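Lmo2445 protein (PDB 5HZL) is a secreted, calcium-binding internalin-like leucine-rich-repeat protein of Listeria monocytogenes whose function is unknown, though its family suggests a part in binding partners outside the bacterium. Local coordinates at residues S158-E163 with K219-F224; L175-N180 with S184-I189; I212-N217 with L270-H275; I240-N245 with Y261-E266. All coordinates share one frame; numbering follows the deposited sequence.

Contact 1 (S158-E163 with K219-F224). With CA (calcium ion), chain D.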
loop_
_atom_site.group_PDB
_atom_site.type_symbol
_atom_site.label_atom_id
_atom_site.label_comp_id
_atom_site.label_asym_id
_atom_site.label_seq_id
_atom_site.Cartn_x
_atom_site.Cartn_y
_atom_site.Cartn_z
ATOM N N SER A 158 5.457 -1.699 -4.342
ATOM C CA SER A 158 6.583 -1.966 -5.196
ATOM C C SER A 158 6.259 -2.345 -6.617
ATOM O O SER A 158 5.158 -2.817 -6.929
ATOM C CB SER A 158 7.334 -3.153 -4.582
ATOM O OG SER A 158 7.622 -2.938 -3.208
ATOM N N GLY A 159 7.264 -2.152 -7.466
ATOM C CA GLY A 159 7.182 -2.506 -8.867
ATOM C C GLY A 159 6.518 -1.488 -9.750
ATOM O O GLY A 159 6.481 -0.299 -9.440
ATOM N N TYR A 160 6.002 -1.987 -10.863
ATOM C CA TYR A 160 5.337 -1.184 -11.856
ATOM C C TYR A 160 3.828 -1.089 -11.632
ATOM O O TYR A 160 3.202 -2.067 -11.250
ATOM C CB TYR A 160 5.591 -1.827 -13.240
ATOM C CG TYR A 160 4.948 -1.105 -14.409
ATOM C CD1 TYR A 160 5.621 -0.086 -15.081
ATOM C CD2 TYR A 160 3.673 -1.439 -14.838
ATOM C CE1 TYR A 160 5.036 0.587 -16.142
ATOM C CE2 TYR A 160 3.080 -0.776 -15.900
ATOM C CZ TYR A 160 3.764 0.234 -16.545
ATOM O OH TYR A 160 3.166 0.877 -17.592
ATOM N N ILE A 161 3.262 0.095 -11.869
ATOM C CA ILE A 161 1.810 0.295 -11.795
ATOM C C ILE A 161 1.358 1.015 -13.058
ATOM O O ILE A 161 2.039 1.914 -13.554
ATOM C CB ILE A 161 1.310 1.001 -10.528
ATOM C CG1 ILE A 161 1.825 2.429 -10.399
ATOM C CG2 ILE A 161 1.715 0.190 -9.309
ATOM C CD1 ILE A 161 1.250 3.102 -9.172
ATOM N N ALA A 162 0.200 0.602 -13.557
ATOM C CA ALA A 162 -0.356 1.139 -14.780
ATOM C C ALA A 162 -0.699 2.624 -14.714
ATOM O O ALA A 162 -1.003 3.159 -13.653
ATOM C CB ALA A 162 -1.577 0.326 -15.184
ATOM N N GLU A 163 -0.620 3.279 -15.870
ATOM C CA GLU A 163 -0.952 4.687 -15.991
ATOM C C GLU A 163 -2.417 4.915 -15.625
ATOM O O GLU A 163 -2.738 5.919 -15.006
ATOM C CB GLU A 163 -0.673 5.233 -17.419
ATOM C CG GLU A 163 0.803 5.270 -17.833
ATOM C CD GLU A 163 1.073 5.945 -19.196
ATOM O OE1 GLU A 163 2.264 6.157 -19.539
ATOM O OE2 GLU A 163 0.122 6.290 -19.942
ATOM N N LYS A 219 21.485 -2.320 -19.512
ATOM C CA LYS A 219 20.230 -1.677 -19.911
ATOM C C LYS A 219 19.150 -2.052 -18.910
ATOM O O LYS A 219 18.731 -3.204 -18.851
ATOM C CB LYS A 219 19.832 -2.096 -21.322
ATOM C CG LYS A 219 20.905 -1.706 -22.311
ATOM C CD LYS A 219 20.556 -1.871 -23.778
ATOM C CE LYS A 219 21.749 -1.357 -24.583
ATOM N NZ LYS A 219 21.580 -1.326 -26.058
ATOM N N VAL A 220 18.692 -1.064 -18.146
ATOM C CA VAL A 220 17.669 -1.265 -17.103
ATOM C C VAL A 220 16.295 -0.678 -17.461
ATOM O O VAL A 220 16.223 0.298 -18.212
ATOM C CB VAL A 220 18.158 -0.657 -15.773
ATOM C CG1 VAL A 220 19.417 -1.375 -15.314
ATOM C CG2 VAL A 220 18.437 0.841 -15.900
ATOM N N PHE A 221 15.225 -1.263 -16.902
ATOM C CA PHE A 221 13.814 -0.844 -17.143
ATOM C C PHE A 221 13.370 0.096 -16.036
ATOM O O PHE A 221 13.107 -0.364 -14.919
ATOM C CB PHE A 221 12.909 -2.088 -17.205
ATOM C CG PHE A 221 11.445 -1.789 -17.366
ATOM C CD1 PHE A 221 10.944 -1.324 -18.571
ATOM C CD2 PHE A 221 10.550 -2.023 -16.324
ATOM C CE1 PHE A 221 9.591 -1.065 -18.728
ATOM C CE2 PHE A 221 9.195 -1.767 -16.477
ATOM C CZ PHE A 221 8.716 -1.286 -17.679
ATOM N N VAL A 222 13.286 1.401 -16.338
ATOM C CA VAL A 222 12.913 2.403 -15.336
ATOM C C VAL A 222 11.940 3.435 -15.913
ATOM O O VAL A 222 12.346 4.550 -16.276
ATOM C CB VAL A 222 14.167 3.144 -14.796
ATOM C CG1 VAL A 222 13.804 3.919 -13.519
ATOM C CG2 VAL A 222 15.305 2.173 -14.488
ATOM N N PRO A 223 10.645 3.082 -15.989
ATOM C CA PRO A 223 9.644 3.996 -16.536
ATOM C C PRO A 223 9.552 5.360 -15.872
ATOM O O PRO A 223 9.231 6.335 -16.546
ATOM C CB PRO A 223 8.339 3.233 -16.352
ATOM C CG PRO A 223 8.743 1.822 -16.442
ATOM C CD PRO A 223 10.069 1.749 -15.750
ATOM N N PHE A 224 9.835 5.416 -14.574
ATOM C CA PHE A 224 9.771 6.665 -13.815
ATOM C C PHE A 224 10.612 7.782 -14.438
ATOM O O PHE A 224 10.169 8.931 -14.500
ATOM C CB PHE A 224 10.209 6.424 -12.358
ATOM C CG PHE A 224 10.175 7.666 -11.504
ATOM C CD1 PHE A 224 11.287 8.491 -11.414
ATOM C CD2 PHE A 224 9.024 8.017 -10.801
ATOM C CE1 PHE A 224 11.255 9.638 -10.643
ATOM C CE2 PHE A 224 8.991 9.163 -10.025
ATOM C CZ PHE A 224 10.106 9.975 -9.949
HETATM CA CA CA D . 2.768 8.334 -20.767
#
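Tyr160 reaches from the last coils of the leucine-rich-repeat domain to Phe221 and Pro223 of the C-terminal domain, whose sequence family belongs to the E-set clan, consistent with an immunoglobulin-like fold, so that this contact belongs to the junction between the two. With CG opposite the backbone N (chi1 180°), the tyrosine ring swings alongside 219-224, and its CD1-CE1 side, not its tip, meets the partners. CB and CG are spacers, and the touching begins at CD1, which lies 3.9 Å from Pro223 CG and 4.2 Å from Phe221 CE2. One atom further, CE1 also lies 3.9 Å from Pro223 CG, so the proline corner sits against the CD1-CE1 edge of the ring, close to its plane, while Ser184 packs on the same ring from the repeat side.

The phenylalanine side chain crosses that of Tyr160 at about a right angle, and Tyr160 CD1 meets the CE2-CZ side of the Phe221 ring obliquely. Within 219-224, Pro223 CD stands 3.6 Å above the Phe221 ring, over its centre. Apolar contact is thus the whole of the direct exchange here, but ionic groups lie close by. Glu163 shares a calcium ion with Glu187 and packs against Tyr261, which comes from the C-terminal domain. The Glu163 side chain is extended beyond CG and places Glu163 OE1 2.5 Å from the calcium.

Contact 2 (L175-N180 with S184-I189). With CA (calcium ion), chain D.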
loop_
_atom_site.group_PDB
_atom_site.type_symbol
_atom_site.label_atom_id
_atom_site.label_comp_id
_atom_site.label_asym_id
_atom_site.label_seq_id
_atom_site.Cartn_x
_atom_site.Cartn_y
_atom_site.Cartn_z
ATOM N N LEU A 175 -4.620 11.524 -2.442
ATOM C CA LEU A 175 -3.903 10.270 -2.681
ATOM C C LEU A 175 -2.450 10.448 -2.249
ATOM O O LEU A 175 -1.673 11.081 -2.953
ATOM C CB LEU A 175 -3.998 9.897 -4.169
ATOM C CG LEU A 175 -3.292 8.633 -4.655
ATOM C CD1 LEU A 175 -3.867 7.418 -3.955
ATOM C CD2 LEU A 175 -3.424 8.503 -6.162
ATOM N N ILE A 176 -2.092 9.879 -1.100
ATOM C CA ILE A 176 -0.743 10.001 -0.548
ATOM C C ILE A 176 0.032 8.715 -0.836
ATOM O O ILE A 176 -0.349 7.646 -0.354
ATOM C CB ILE A 176 -0.778 10.241 0.985
ATOM C CG1 ILE A 176 -1.911 11.207 1.411
ATOM C CG2 ILE A 176 0.593 10.677 1.495
ATOM C CD1 ILE A 176 -1.878 12.590 0.810
ATOM N N LEU A 177 1.115 8.827 -1.611
ATOM C CA LEU A 177 1.946 7.675 -1.995
ATOM C C LEU A 177 3.459 7.863 -1.838
ATOM O O LEU A 177 4.225 7.092 -2.420
ATOM C CB LEU A 177 1.667 7.335 -3.461
ATOM C CG LEU A 177 0.280 6.841 -3.838
ATOM C CD1 LEU A 177 0.139 6.758 -5.347
ATOM C CD2 LEU A 177 0.034 5.486 -3.209
ATOM N N ASN A 178 3.904 8.864 -1.079
ATOM C CA ASN A 178 5.349 9.037 -0.902
ATOM C C ASN A 178 5.994 7.882 -0.139
ATOM O O ASN A 178 5.305 7.105 0.502
ATOM C CB ASN A 178 5.714 10.376 -0.232
ATOM C CG ASN A 178 4.999 10.607 1.092
ATOM O OD1 ASN A 178 3.774 10.567 1.154
ATOM N ND2 ASN A 178 5.751 10.913 2.138
ATOM N N GLU A 179 7.313 7.773 -0.257
ATOM C CA GLU A 179 8.147 6.780 0.441
ATOM C C GLU A 179 7.886 5.303 0.138
ATOM O O GLU A 179 8.093 4.432 0.983
ATOM C CB GLU A 179 8.118 7.074 1.943
ATOM C CG GLU A 179 8.630 8.475 2.258
ATOM C CD GLU A 179 8.407 8.875 3.698
ATOM O OE1 GLU A 179 8.390 7.984 4.578
ATOM O OE2 GLU A 179 8.248 10.088 3.964
ATOM N N ASN A 180 7.456 5.033 -1.086
ATOM C CA ASN A 180 7.194 3.676 -1.546
ATOM C C ASN A 180 8.349 3.210 -2.443
ATOM O O ASN A 180 9.389 3.856 -2.455
ATOM C CB ASN A 180 5.823 3.625 -2.210
ATOM C CG ASN A 180 4.693 3.680 -1.199
ATOM O OD1 ASN A 180 4.641 2.864 -0.296
ATOM N ND2 ASN A 180 3.760 4.604 -1.377
ATOM N N SER A 184 7.341 3.381 -11.461
ATOM C CA SER A 184 6.442 3.918 -12.438
ATOM C C SER A 184 5.512 4.904 -11.751
ATOM O O SER A 184 5.402 4.896 -10.523
ATOM C CB SER A 184 5.662 2.722 -12.975
ATOM O OG SER A 184 4.606 3.087 -13.834
ATOM N N ILE A 185 4.842 5.734 -12.544
ATOM C CA ILE A 185 3.922 6.721 -12.029
ATOM C C ILE A 185 2.488 6.458 -12.507
ATOM O O ILE A 185 2.281 6.130 -13.686
ATOM C CB ILE A 185 4.318 8.142 -12.512
ATOM C CG1 ILE A 185 5.750 8.485 -12.085
ATOM C CG2 ILE A 185 3.348 9.216 -11.994
ATOM C CD1 ILE A 185 6.214 9.872 -12.507
ATOM N N PRO A 186 1.492 6.587 -11.597
ATOM C CA PRO A 186 0.092 6.472 -12.017
ATOM C C PRO A 186 -0.264 7.825 -12.661
ATOM O O PRO A 186 -0.852 8.691 -12.023
ATOM C CB PRO A 186 -0.653 6.240 -10.706
ATOM C CG PRO A 186 0.201 6.861 -9.667
ATOM C CD PRO A 186 1.614 6.739 -10.137
ATOM N N GLU A 187 0.117 7.991 -13.923
ATOM C CA GLU A 187 -0.098 9.249 -14.639
ATOM C C GLU A 187 -1.508 9.795 -14.742
ATOM O O GLU A 187 -1.735 10.953 -14.409
ATOM C CB GLU A 187 0.486 9.189 -16.052
ATOM C CG GLU A 187 1.997 9.124 -16.078
ATOM C CD GLU A 187 2.559 9.296 -17.470
ATOM O OE1 GLU A 187 3.710 9.768 -17.563
ATOM O OE2 GLU A 187 1.854 8.991 -18.469
ATOM N N ASP A 188 -2.442 8.975 -15.214
ATOM C CA ASP A 188 -3.820 9.437 -15.399
ATOM C C ASP A 188 -4.403 10.201 -14.218
ATOM O O ASP A 188 -4.862 11.336 -14.386
ATOM C CB ASP A 188 -4.771 8.285 -15.756
ATOM C CG ASP A 188 -4.493 7.669 -17.122
ATOM O OD1 ASP A 188 -3.408 7.867 -17.700
ATOM O OD2 ASP A 188 -5.398 6.967 -17.615
ATOM N N ILE A 189 -4.357 9.590 -13.035
ATOM C CA ILE A 189 -4.924 10.200 -11.834
ATOM C C ILE A 189 -4.244 11.524 -11.457
ATOM O O ILE A 189 -4.942 12.468 -11.073
ATOM C CB ILE A 189 -4.984 9.201 -10.645
ATOM C CG1 ILE A 189 -5.929 9.695 -9.541
ATOM C CG2 ILE A 189 -3.597 8.873 -10.113
ATOM C CD1 ILE A 189 -7.373 9.848 -9.986
HETATM CA CA CA D . 2.768 8.334 -20.767
#
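Leu175 and Ile189 approach each other at a slant, branch against branch, with Leu175 CD2 4.0 Å from Ile189 CG2. The leucine places CG opposite its backbone N (chi1 179°), which sends the isobutyl group across the interior toward the helix that begins at Glu187. Ile189 answers with its CG2 methyl, the branch that lies between N and the carbonyl carbon, while CG1 takes the place opposite N. Two residues along, Leu177 uses its CD1 methyl, which comes 4.3 Å from CG of the Pro186 ring.

Both leucines point inward from a coil of a leucine-rich repeat: Leu175, Leu177 and Asn180 fit the L-x-L-x-x-N part of the repeat consensus, and strand 174-176 belongs to the long parallel sheet of the solenoid. The segment 184-189 returns on the other side of the coil, where Pro186 is the centre of an inverse gamma turn and the N-cap of the helix. Asn180 holds the turn after the strand. Its ND2 donates to Leu177 O (2.7 Å, angle at the hydrogen 139°) from well above the carbonyl plane. The same nitrogen bonds Met152 O and OD1 bonds Ala155 N, tying this buried amide to the preceding coil. At the first turn of the helix Glu187 OE2 binds calcium at 2.6 Å.

Contact 3 (I212-N217 with L270-H275)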
loop_
_atom_site.group_PDB
_atom_site.type_symbol
_atom_site.label_atom_id
_atom_site.label_comp_id
_atom_site.label_asym_id
_atom_site.label_seq_id
_atom_site.Cartn_x
_atom_site.Cartn_y
_atom_site.Cartn_z
ATOM N N ILE A 212 26.788 -9.535 -16.103
ATOM C CA ILE A 212 27.165 -9.077 -17.447
ATOM C C ILE A 212 28.662 -9.327 -17.645
ATOM O O ILE A 212 29.385 -9.511 -16.666
ATOM C CB ILE A 212 26.861 -7.575 -17.681
ATOM C CG1 ILE A 212 27.710 -6.671 -16.765
ATOM C CG2 ILE A 212 25.373 -7.301 -17.503
ATOM C CD1 ILE A 212 27.558 -5.191 -17.045
ATOM N N LYS A 213 29.135 -9.333 -18.892
ATOM C CA LYS A 213 30.567 -9.559 -19.130
ATOM C C LYS A 213 31.340 -8.232 -19.149
ATOM O O LYS A 213 30.788 -7.197 -19.520
ATOM C CB LYS A 213 30.816 -10.391 -20.397
ATOM C CG LYS A 213 32.279 -10.816 -20.520
ATOM C CD LYS A 213 32.561 -11.865 -21.581
ATOM C CE LYS A 213 34.025 -12.268 -21.483
ATOM N NZ LYS A 213 34.393 -13.319 -22.468
ATOM N N GLN A 214 32.609 -8.285 -18.732
ATOM C CA GLN A 214 33.509 -7.115 -18.673
ATOM C C GLN A 214 33.611 -6.503 -20.072
ATOM O O GLN A 214 34.195 -7.108 -20.963
ATOM C CB GLN A 214 34.876 -7.552 -18.086
ATOM C CG GLN A 214 35.903 -6.461 -17.733
ATOM C CD GLN A 214 36.824 -6.001 -18.851
ATOM O OE1 GLN A 214 37.377 -6.808 -19.602
ATOM N NE2 GLN A 214 37.059 -4.697 -18.912
ATOM N N GLY A 215 33.002 -5.329 -20.258
ATOM C CA GLY A 215 32.987 -4.638 -21.551
ATOM C C GLY A 215 31.592 -4.225 -22.008
ATOM O O GLY A 215 31.431 -3.186 -22.647
ATOM N N GLU A 216 30.581 -5.038 -21.696
ATOM C CA GLU A 216 29.185 -4.734 -22.056
ATOM C C GLU A 216 28.657 -3.612 -21.168
ATOM O O GLU A 216 29.236 -3.321 -20.119
ATOM C CB GLU A 216 28.258 -5.946 -21.799
ATOM C CG GLU A 216 28.546 -7.253 -22.541
ATOM C CD GLU A 216 27.606 -8.399 -22.123
ATOM O OE1 GLU A 216 26.705 -8.192 -21.277
ATOM O OE2 GLU A 216 27.766 -9.530 -22.642
ATOM N N ASN A 217 27.567 -2.971 -21.580
ATOM C CA ASN A 217 26.970 -1.960 -20.714
ATOM C C ASN A 217 25.448 -2.158 -20.519
ATOM O O ASN A 217 24.665 -2.257 -21.450
ATOM C CB ASN A 217 27.497 -0.516 -20.911
ATOM C CG ASN A 217 27.319 0.023 -22.289
ATOM O OD1 ASN A 217 26.503 -0.460 -23.055
ATOM N ND2 ASN A 217 28.066 1.072 -22.605
ATOM N N LEU A 270 33.985 -0.323 -16.491
ATOM C CA LEU A 270 34.155 -0.903 -15.164
ATOM C C LEU A 270 34.867 -2.245 -15.208
ATOM O O LEU A 270 34.675 -3.026 -16.135
ATOM C CB LEU A 270 32.794 -1.060 -14.491
ATOM C CG LEU A 270 32.017 0.247 -14.319
ATOM C CD1 LEU A 270 30.628 -0.038 -13.768
ATOM C CD2 LEU A 270 32.781 1.218 -13.426
ATOM N N GLN A 271 35.680 -2.500 -14.183
ATOM C CA GLN A 271 36.456 -3.736 -14.063
ATOM C C GLN A 271 35.618 -4.872 -13.491
ATOM O O GLN A 271 34.516 -4.631 -12.998
ATOM C CB GLN A 271 37.664 -3.490 -13.148
ATOM C CG GLN A 271 38.623 -2.417 -13.649
ATOM C CD GLN A 271 39.262 -2.748 -14.997
ATOM O OE1 GLN A 271 39.332 -3.913 -15.410
ATOM N NE2 GLN A 271 39.749 -1.719 -15.680
ATOM N N PRO A 272 36.131 -6.121 -13.548
ATOM C CA PRO A 272 35.358 -7.235 -12.980
ATOM C C PRO A 272 35.158 -7.138 -11.469
ATOM O O PRO A 272 35.859 -6.392 -10.789
ATOM C CB PRO A 272 36.206 -8.470 -13.314
ATOM C CG PRO A 272 37.071 -8.061 -14.445
ATOM C CD PRO A 272 37.350 -6.606 -14.226
ATOM N N GLY A 273 34.200 -7.905 -10.966
ATOM C CA GLY A 273 33.874 -7.931 -9.547
ATOM C C GLY A 273 32.460 -7.445 -9.314
ATOM O O GLY A 273 31.671 -7.285 -10.256
ATOM N N GLU A 274 32.156 -7.209 -8.044
ATOM C CA GLU A 274 30.841 -6.752 -7.609
ATOM C C GLU A 274 30.699 -5.240 -7.751
ATOM O O GLU A 274 31.616 -4.494 -7.427
ATOM C CB GLU A 274 30.612 -7.166 -6.154
ATOM C CG GLU A 274 30.710 -8.671 -5.915
ATOM C CD GLU A 274 29.650 -9.479 -6.657
ATOM O OE1 GLU A 274 28.549 -8.948 -6.924
ATOM O OE2 GLU A 274 29.912 -10.664 -6.949
ATOM N N HIS A 275 29.544 -4.800 -8.241
ATOM C CA HIS A 275 29.259 -3.384 -8.431
ATOM C C HIS A 275 27.780 -3.103 -8.156
ATOM O O HIS A 275 26.901 -3.813 -8.647
ATOM C CB HIS A 275 29.596 -2.939 -9.863
ATOM C CG HIS A 275 31.054 -3.010 -10.208
ATOM N ND1 HIS A 275 31.943 -1.994 -9.913
ATOM C CD2 HIS A 275 31.777 -3.964 -10.842
ATOM C CE1 HIS A 275 33.150 -2.325 -10.338
ATOM N NE2 HIS A 275 33.077 -3.516 -10.907
#
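The flat amides of Gln214 and Gln271 meet without bonding: Gln214 NE2 stays 4.2 Å from Gln271 OE1, too far for a hydrogen bond. The imidazole of His275 is a third flat group. On one of its faces lies Leu270 CB, 4.3 Å above the plane and offset toward the rim. His275 NE2 donates to Gln271 O over 2.8 Å, bent to 142° at the hydrogen, with the acceptor tilted from the ring plane and the donor from the carbonyl plane. ND1 bonds Asp244 OD1 on the neighbouring strand, so both ring nitrogens are engaged.

Across the contact itself, the aliphatic part of Gln214 does the touching. Its CG lies opposite the backbone N (chi1 -171°), and there it rests 3.8 Å from both CG and CD of Pro272, the two side chains set at a slant. A bend at chi2 then carries the amide on, with NE2 4.0 Å from Leu270 O, again longer than a bond. The pair joins two loops at the end of the C-terminal domain: 212-217 follows strand 203-212, and 270-275 runs into strand 273-281. Ile298 of the strand between them touches Gln214, Leu270 and His275.

With no hydrogen bond across it, this exposed contact rests on van der Waals packing. The hydrogen bonds converge instead on His275, to Gln271 O within its own segment and to Asp244 OD1 on strand 240-244, an arrangement that would favour a protonated ring.

Contact 4 (I240-N245 with Y261-E266)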
loop_
_atom_site.group_PDB
_atom_site.type_symbol
_atom_site.label_atom_id
_atom_site.label_comp_id
_atom_site.label_asym_id
_atom_site.label_seq_id
_atom_site.Cartn_x
_atom_site.Cartn_y
_atom_site.Cartn_z
ATOM N N ILE A 240 20.190 14.267 -12.944
ATOM C CA ILE A 240 20.385 12.802 -12.845
ATOM C C ILE A 240 21.868 12.436 -12.623
ATOM O O ILE A 240 22.747 12.964 -13.296
ATOM C CB ILE A 240 19.782 12.074 -14.060
ATOM C CG1 ILE A 240 20.128 10.585 -14.024
ATOM C CG2 ILE A 240 20.298 12.661 -15.362
ATOM C CD1 ILE A 240 19.431 9.767 -15.096
ATOM N N ILE A 241 22.122 11.540 -11.666
ATOM C CA ILE A 241 23.471 11.100 -11.286
ATOM C C ILE A 241 23.561 9.577 -11.343
ATOM O O ILE A 241 22.616 8.892 -10.984
ATOM C CB ILE A 241 23.848 11.548 -9.832
ATOM C CG1 ILE A 241 23.867 13.084 -9.656
ATOM C CG2 ILE A 241 25.202 10.983 -9.400
ATOM C CD1 ILE A 241 22.516 13.768 -9.645
ATOM N N ILE A 242 24.701 9.061 -11.805
ATOM C CA ILE A 242 24.983 7.620 -11.906
ATOM C C ILE A 242 26.148 7.331 -10.959
ATOM O O ILE A 242 27.199 7.948 -11.069
ATOM C CB ILE A 242 25.285 7.162 -13.364
ATOM C CG1 ILE A 242 23.987 6.918 -14.154
ATOM C CG2 ILE A 242 25.988 5.811 -13.386
ATOM C CD1 ILE A 242 23.065 8.105 -14.283
ATOM N N LYS A 243 25.956 6.397 -10.036
ATOM C CA LYS A 243 26.988 6.057 -9.069
ATOM C C LYS A 243 27.323 4.592 -9.120
ATOM O O LYS A 243 26.524 3.779 -9.573
ATOM C CB LYS A 243 26.550 6.430 -7.661
ATOM C CG LYS A 243 26.146 7.880 -7.570
ATOM C CD LYS A 243 25.987 8.387 -6.153
ATOM C CE LYS A 243 24.833 7.759 -5.424
ATOM N NZ LYS A 243 24.798 8.360 -4.066
ATOM N N ASP A 244 28.518 4.276 -8.638
ATOM C CA ASP A 244 29.030 2.921 -8.610
ATOM C C ASP A 244 29.588 2.689 -7.219
ATOM O O ASP A 244 30.563 3.321 -6.839
ATOM C CB ASP A 244 30.126 2.782 -9.662
ATOM C CG ASP A 244 30.721 1.387 -9.719
ATOM O OD1 ASP A 244 29.991 0.405 -9.446
ATOM O OD2 ASP A 244 31.927 1.276 -10.058
ATOM N N ASN A 245 28.958 1.791 -6.466
ATOM C CA ASN A 245 29.363 1.479 -5.098
ATOM C C ASN A 245 29.424 2.744 -4.234
ATOM O O ASN A 245 30.353 2.933 -3.444
ATOM C CB ASN A 245 30.692 0.699 -5.076
ATOM C CG ASN A 245 30.566 -0.696 -5.675
ATOM O OD1 ASN A 245 29.581 -1.403 -5.442
ATOM N ND2 ASN A 245 31.581 -1.115 -6.423
ATOM N N TYR A 261 11.121 2.295 -22.223
ATOM C CA TYR A 261 11.496 2.744 -20.880
ATOM C C TYR A 261 12.848 2.179 -20.469
ATOM O O TYR A 261 13.174 2.159 -19.289
ATOM C CB TYR A 261 10.428 2.420 -19.835
ATOM C CG TYR A 261 9.087 3.089 -20.044
ATOM C CD1 TYR A 261 8.972 4.471 -20.099
ATOM C CD2 TYR A 261 7.921 2.344 -20.100
ATOM C CE1 TYR A 261 7.738 5.096 -20.266
ATOM C CE2 TYR A 261 6.672 2.960 -20.259
ATOM C CZ TYR A 261 6.581 4.341 -20.339
ATOM O OH TYR A 261 5.333 4.933 -20.493
HETATM N N MSE A 262 13.643 1.737 -21.440
HETATM C CA MSE A 262 14.962 1.197 -21.125
HETATM C C MSE A 262 15.953 2.321 -21.053
HETATM O O MSE A 262 15.929 3.217 -21.874
HETATM C CB MSE A 262 15.448 0.193 -22.153
HETATM C CG MSE A 262 14.464 -0.965 -22.329
HETATM SE SE MSE A 262 14.132 -2.042 -20.703
HETATM C CE MSE A 262 15.926 -2.816 -20.447
ATOM N N TYR A 263 16.818 2.287 -20.042
ATOM C CA TYR A 263 17.862 3.296 -19.855
ATOM C C TYR A 263 19.195 2.547 -19.809
ATOM O O TYR A 263 19.349 1.573 -19.066
ATOM C CB TYR A 263 17.636 4.120 -18.584
ATOM C CG TYR A 263 18.637 5.228 -18.446
ATOM C CD1 TYR A 263 18.467 6.428 -19.126
ATOM C CD2 TYR A 263 19.764 5.089 -17.653
ATOM C CE1 TYR A 263 19.401 7.460 -19.024
ATOM C CE2 TYR A 263 20.700 6.120 -17.541
ATOM C CZ TYR A 263 20.516 7.301 -18.228
ATOM O OH TYR A 263 21.438 8.317 -18.112
ATOM N N THR A 264 20.144 2.988 -20.626
ATOM C CA THR A 264 21.460 2.367 -20.698
ATOM C C THR A 264 22.418 3.103 -19.785
ATOM O O THR A 264 22.438 4.332 -19.797
ATOM C CB THR A 264 21.998 2.430 -22.140
ATOM O OG1 THR A 264 21.094 1.746 -23.003
ATOM C CG2 THR A 264 23.375 1.778 -22.266
ATOM N N ILE A 265 23.193 2.362 -18.993
ATOM C CA ILE A 265 24.180 2.980 -18.105
ATOM C C ILE A 265 25.568 2.463 -18.489
ATOM O O ILE A 265 25.793 1.253 -18.613
ATOM C CB ILE A 265 23.825 2.858 -16.599
ATOM C CG1 ILE A 265 23.920 1.439 -16.058
ATOM C CG2 ILE A 265 22.418 3.388 -16.363
ATOM C CD1 ILE A 265 23.458 1.349 -14.607
ATOM N N GLU A 266 26.475 3.425 -18.676
ATOM C CA GLU A 266 27.856 3.204 -19.118
ATOM C C GLU A 266 28.734 2.366 -18.186
ATOM O O GLU A 266 29.588 2.906 -17.486
ATOM C CB GLU A 266 28.540 4.573 -19.335
ATOM C CG GLU A 266 27.876 5.575 -20.282
ATOM C CD GLU A 266 27.938 5.182 -21.748
ATOM O OE1 GLU A 266 27.633 4.019 -22.090
ATOM O OE2 GLU A 266 28.272 6.062 -22.575
#
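Tyr263 meets Ile240 and Ile242 because three torsions aim them at one another. The tyrosine holds CG opposite its backbone N (chi1 -175°) and stretches away from its strand; Ile240 does the same with CG1 (chi1 174°), whereas Ile242 has CG1 beside N and opposite the carbonyl carbon (chi1 -82°). In each pair the side chains arrive from opposite directions, consistent with two facing layers of a beta sandwich in the C-terminal domain, as in E-set domains. One layer contains strand 240-244, the other the short antiparallel pair 219-221 and 262-264.

Both isoleucines touch with the terminal methyl. Ile240 CD1 lies 3.9 Å from Tyr263 OH and 4.1 Å from Tyr263 CZ, so it abuts the hydroxyl end of the ring obliquely. Ile242 CD1 reaches the same end, 4.2 Å from Tyr263 OH, and also approaches CE2 of that ring, again at a slant. Further packing on the tyrosine comes from Pro252 and from Tyr226 of helix 223-227, while Leu281 of strand 273-281 touches Ile240.

All four touching side chains are buried. Ile240 and Ile242, two residues apart on strand 240-244, both face Tyr263. Ile265, which also packs on Leu277, extends the interface past the tyrosine. Its CG2 methyl stands 4.4 Å from CG1 of Ile242.

Contact 2 lies within the final coils of the leucine-rich-repeat solenoid, nested in the chain loop that contact 1 closes. Contact 1, its centre about 12 Å away, joins those coils to the C-terminal domain, and both touch the same calcium ion. Contact 4 follows contact 1 along the chain at about 15 Å between centres; strands 219-221 and 262-264 pair in one small sheet. Contact 3 encloses contact 4 in sequence, their centres about 14 Å apart, with strands 273-281 and 240-244 adjacent in the mixed sheet. The centres of contacts 2 and 3 are about 34 Å apart. The series therefore runs from repeat core through domain junction and sandwich core to the distal loops, consistent with one continuous elongated molecule.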